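Local atomic coordinates of YPM (Yersinia pseudotuberculosis, PDB entry 1PM4), a protein that acts as a superantigenic mitogen, a bacterial toxin that probably stimulates T cells. Residues A[18-24]-A[82-88]. Numbering follows the deposited sequence.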
# COMPACT_ATOMS: atom_id res chain seq x y z
N GLU A 18 3.35 -1.03 -22.17
CA GLU A 18 2.69 -0.44 -21.03
C GLU A 18 1.75 0.64 -21.55
O GLU A 18 2.16 1.39 -22.47
CB GLU A 18 3.64 0.09 -19.98
CG GLU A 18 4.72 1.01 -20.46
CD GLU A 18 5.61 1.56 -19.35
OE1 GLU A 18 6.03 0.71 -18.54
OE2 GLU A 18 5.98 2.77 -19.33
N VAL A 19 0.56 0.72 -21.00
CA VAL A 19 -0.42 1.72 -21.41
C VAL A 19 -0.94 2.36 -20.13
O VAL A 19 -1.27 1.63 -19.18
CB VAL A 19 -1.59 1.04 -22.17
CG1 VAL A 19 -2.73 2.03 -22.34
CG2 VAL A 19 -1.15 0.54 -23.56
N CYS A 20 -0.96 3.71 -20.08
CA CYS A 20 -1.45 4.42 -18.92
C CYS A 20 -2.70 5.22 -19.25
O CYS A 20 -2.77 5.89 -20.31
CB CYS A 20 -0.37 5.35 -18.36
SG CYS A 20 0.89 4.52 -17.42
N ILE A 21 -3.67 5.14 -18.34
CA ILE A 21 -4.97 5.75 -18.49
C ILE A 21 -5.16 6.66 -17.28
O ILE A 21 -5.03 6.25 -16.13
CB ILE A 21 -6.09 4.68 -18.64
CG1 ILE A 21 -5.84 3.88 -19.92
CG2 ILE A 21 -7.50 5.35 -18.66
CD1 ILE A 21 -6.80 2.81 -20.16
N ILE A 22 -5.41 7.94 -17.56
CA ILE A 22 -5.56 8.91 -16.49
C ILE A 22 -7.07 9.11 -16.11
O ILE A 22 -7.94 9.05 -16.93
CB ILE A 22 -4.91 10.25 -16.88
CG1 ILE A 22 -4.85 11.21 -15.71
CG2 ILE A 22 -5.63 10.90 -17.96
CD1 ILE A 22 -3.71 12.24 -15.96
N GLY A 23 -7.26 9.40 -14.85
CA GLY A 23 -8.58 9.71 -14.30
C GLY A 23 -8.53 11.00 -13.54
O GLY A 23 -7.50 11.35 -12.94
N ASN A 24 -9.67 11.67 -13.51
CA ASN A 24 -9.82 12.94 -12.81
C ASN A 24 -8.71 13.94 -13.17
O ASN A 24 -8.04 14.48 -12.29
CB ASN A 24 -9.88 12.73 -11.31
CG ASN A 24 -10.22 14.00 -10.58
OD1 ASN A 24 -10.97 14.80 -11.12
ND2 ASN A 24 -9.68 14.21 -9.40
N LEU A 82 -7.18 15.21 -6.75
CA LEU A 82 -5.96 14.70 -7.31
C LEU A 82 -6.28 13.69 -8.37
O LEU A 82 -7.32 13.02 -8.35
CB LEU A 82 -5.10 14.06 -6.23
CG LEU A 82 -4.30 15.03 -5.34
CD1 LEU A 82 -3.45 14.18 -4.42
CD2 LEU A 82 -3.43 15.97 -6.16
N SER A 83 -5.37 13.59 -9.32
CA SER A 83 -5.57 12.70 -10.43
C SER A 83 -4.90 11.40 -10.12
O SER A 83 -4.05 11.26 -9.21
CB SER A 83 -5.12 13.33 -11.76
OG SER A 83 -3.77 13.64 -11.72
N TRP A 84 -5.29 10.41 -10.88
CA TRP A 84 -4.73 9.08 -10.68
C TRP A 84 -4.42 8.55 -12.05
O TRP A 84 -5.00 9.01 -13.04
CB TRP A 84 -5.74 8.19 -9.95
CG TRP A 84 -7.04 8.03 -10.56
CD1 TRP A 84 -7.38 7.15 -11.51
CD2 TRP A 84 -8.27 8.73 -10.20
NE1 TRP A 84 -8.71 7.24 -11.80
CE2 TRP A 84 -9.29 8.21 -11.02
CE3 TRP A 84 -8.59 9.73 -9.27
CZ2 TRP A 84 -10.64 8.67 -10.97
CZ3 TRP A 84 -9.92 10.20 -9.19
CH2 TRP A 84 -10.93 9.66 -10.04
N ILE A 85 -3.54 7.57 -12.10
CA ILE A 85 -3.25 6.79 -13.30
C ILE A 85 -3.35 5.31 -13.03
O ILE A 85 -2.82 4.77 -12.01
CB ILE A 85 -1.87 7.13 -13.81
CG1 ILE A 85 -1.91 8.50 -14.45
CG2 ILE A 85 -1.31 6.07 -14.87
CD1 ILE A 85 -0.49 8.96 -14.70
N TRP A 86 -4.03 4.65 -13.94
CA TRP A 86 -4.01 3.22 -14.06
C TRP A 86 -2.92 2.83 -15.08
O TRP A 86 -3.03 3.19 -16.24
CB TRP A 86 -5.35 2.74 -14.61
CG TRP A 86 -6.50 3.18 -13.77
CD1 TRP A 86 -7.49 4.03 -14.19
CD2 TRP A 86 -6.91 2.69 -12.48
NE1 TRP A 86 -8.39 4.22 -13.18
CE2 TRP A 86 -8.11 3.40 -12.13
CE3 TRP A 86 -6.36 1.83 -11.55
CZ2 TRP A 86 -8.74 3.24 -10.95
CZ3 TRP A 86 -7.01 1.69 -10.30
CH2 TRP A 86 -8.22 2.38 -10.03
N LYS A 87 -1.89 2.14 -14.63
CA LYS A 87 -0.89 1.63 -15.54
C LYS A 87 -1.08 0.14 -15.78
O LYS A 87 -1.12 -0.64 -14.83
CB LYS A 87 0.49 1.85 -14.93
CG LYS A 87 1.61 1.29 -15.70
CD LYS A 87 2.98 1.81 -15.22
CE LYS A 87 4.06 1.26 -16.02
NZ LYS A 87 5.49 1.54 -15.47
N ILE A 88 -1.22 -0.22 -17.03
CA ILE A 88 -1.39 -1.58 -17.50
C ILE A 88 -0.06 -2.01 -18.07
O ILE A 88 0.42 -1.42 -19.07
CB ILE A 88 -2.47 -1.68 -18.64
CG1 ILE A 88 -3.84 -1.19 -18.10
CG2 ILE A 88 -2.61 -3.10 -19.13
CD1 ILE A 88 -4.86 -0.81 -19.17
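The indole of Trp84 lies across the backbone of Gly23 and the CB of Asn24, all on one ring face. Gly23 CA sits 3.8 Å from the centroid of the five-membered ring of Trp84, a CH-pi contact. Asn24 CB meets the six-membered ring, 3.3 Å from Trp84 CZ3. With CG between its own backbone N and carbonyl carbon (chi1 57°), Trp84 swings its ring over the neighbouring strand. Asn24 ND2 donates to Leu82 O (2.8 Å) from above the carbonyl plane; ND2 also hydrogen-bonds Lys28 O. Six backbone hydrogen bonds join strands 18-23 and 84-88 as antiparallel neighbours, in the pairs Val19-Ile88, Ile21-Trp86 and Gly23-Trp84. Strand 18-23 ends the four-strand order of its jelly-roll sheet, but its backbone also bonds Leu114 and Asp112. Ile21, Trp84, Trp86 and Ile88 share the face that packs on the other sheet. On the reverse face, Cys20 SG touches Lys87 CB and Ile85 CG2, and is disulfide-bonded to Cys117. The extended Lys87 chain carries NZ to Glu18 OE1 in a salt bridge of 3.2 Å, its hydrogen bond weak. The stronger partner of Lys87 NZ is Glu75 of the second subunit, another salt bridge. The tryptophan face is thus apolar and aromatic; the other mixes Ile22-Ile85 packing with disulfide and charge pairing.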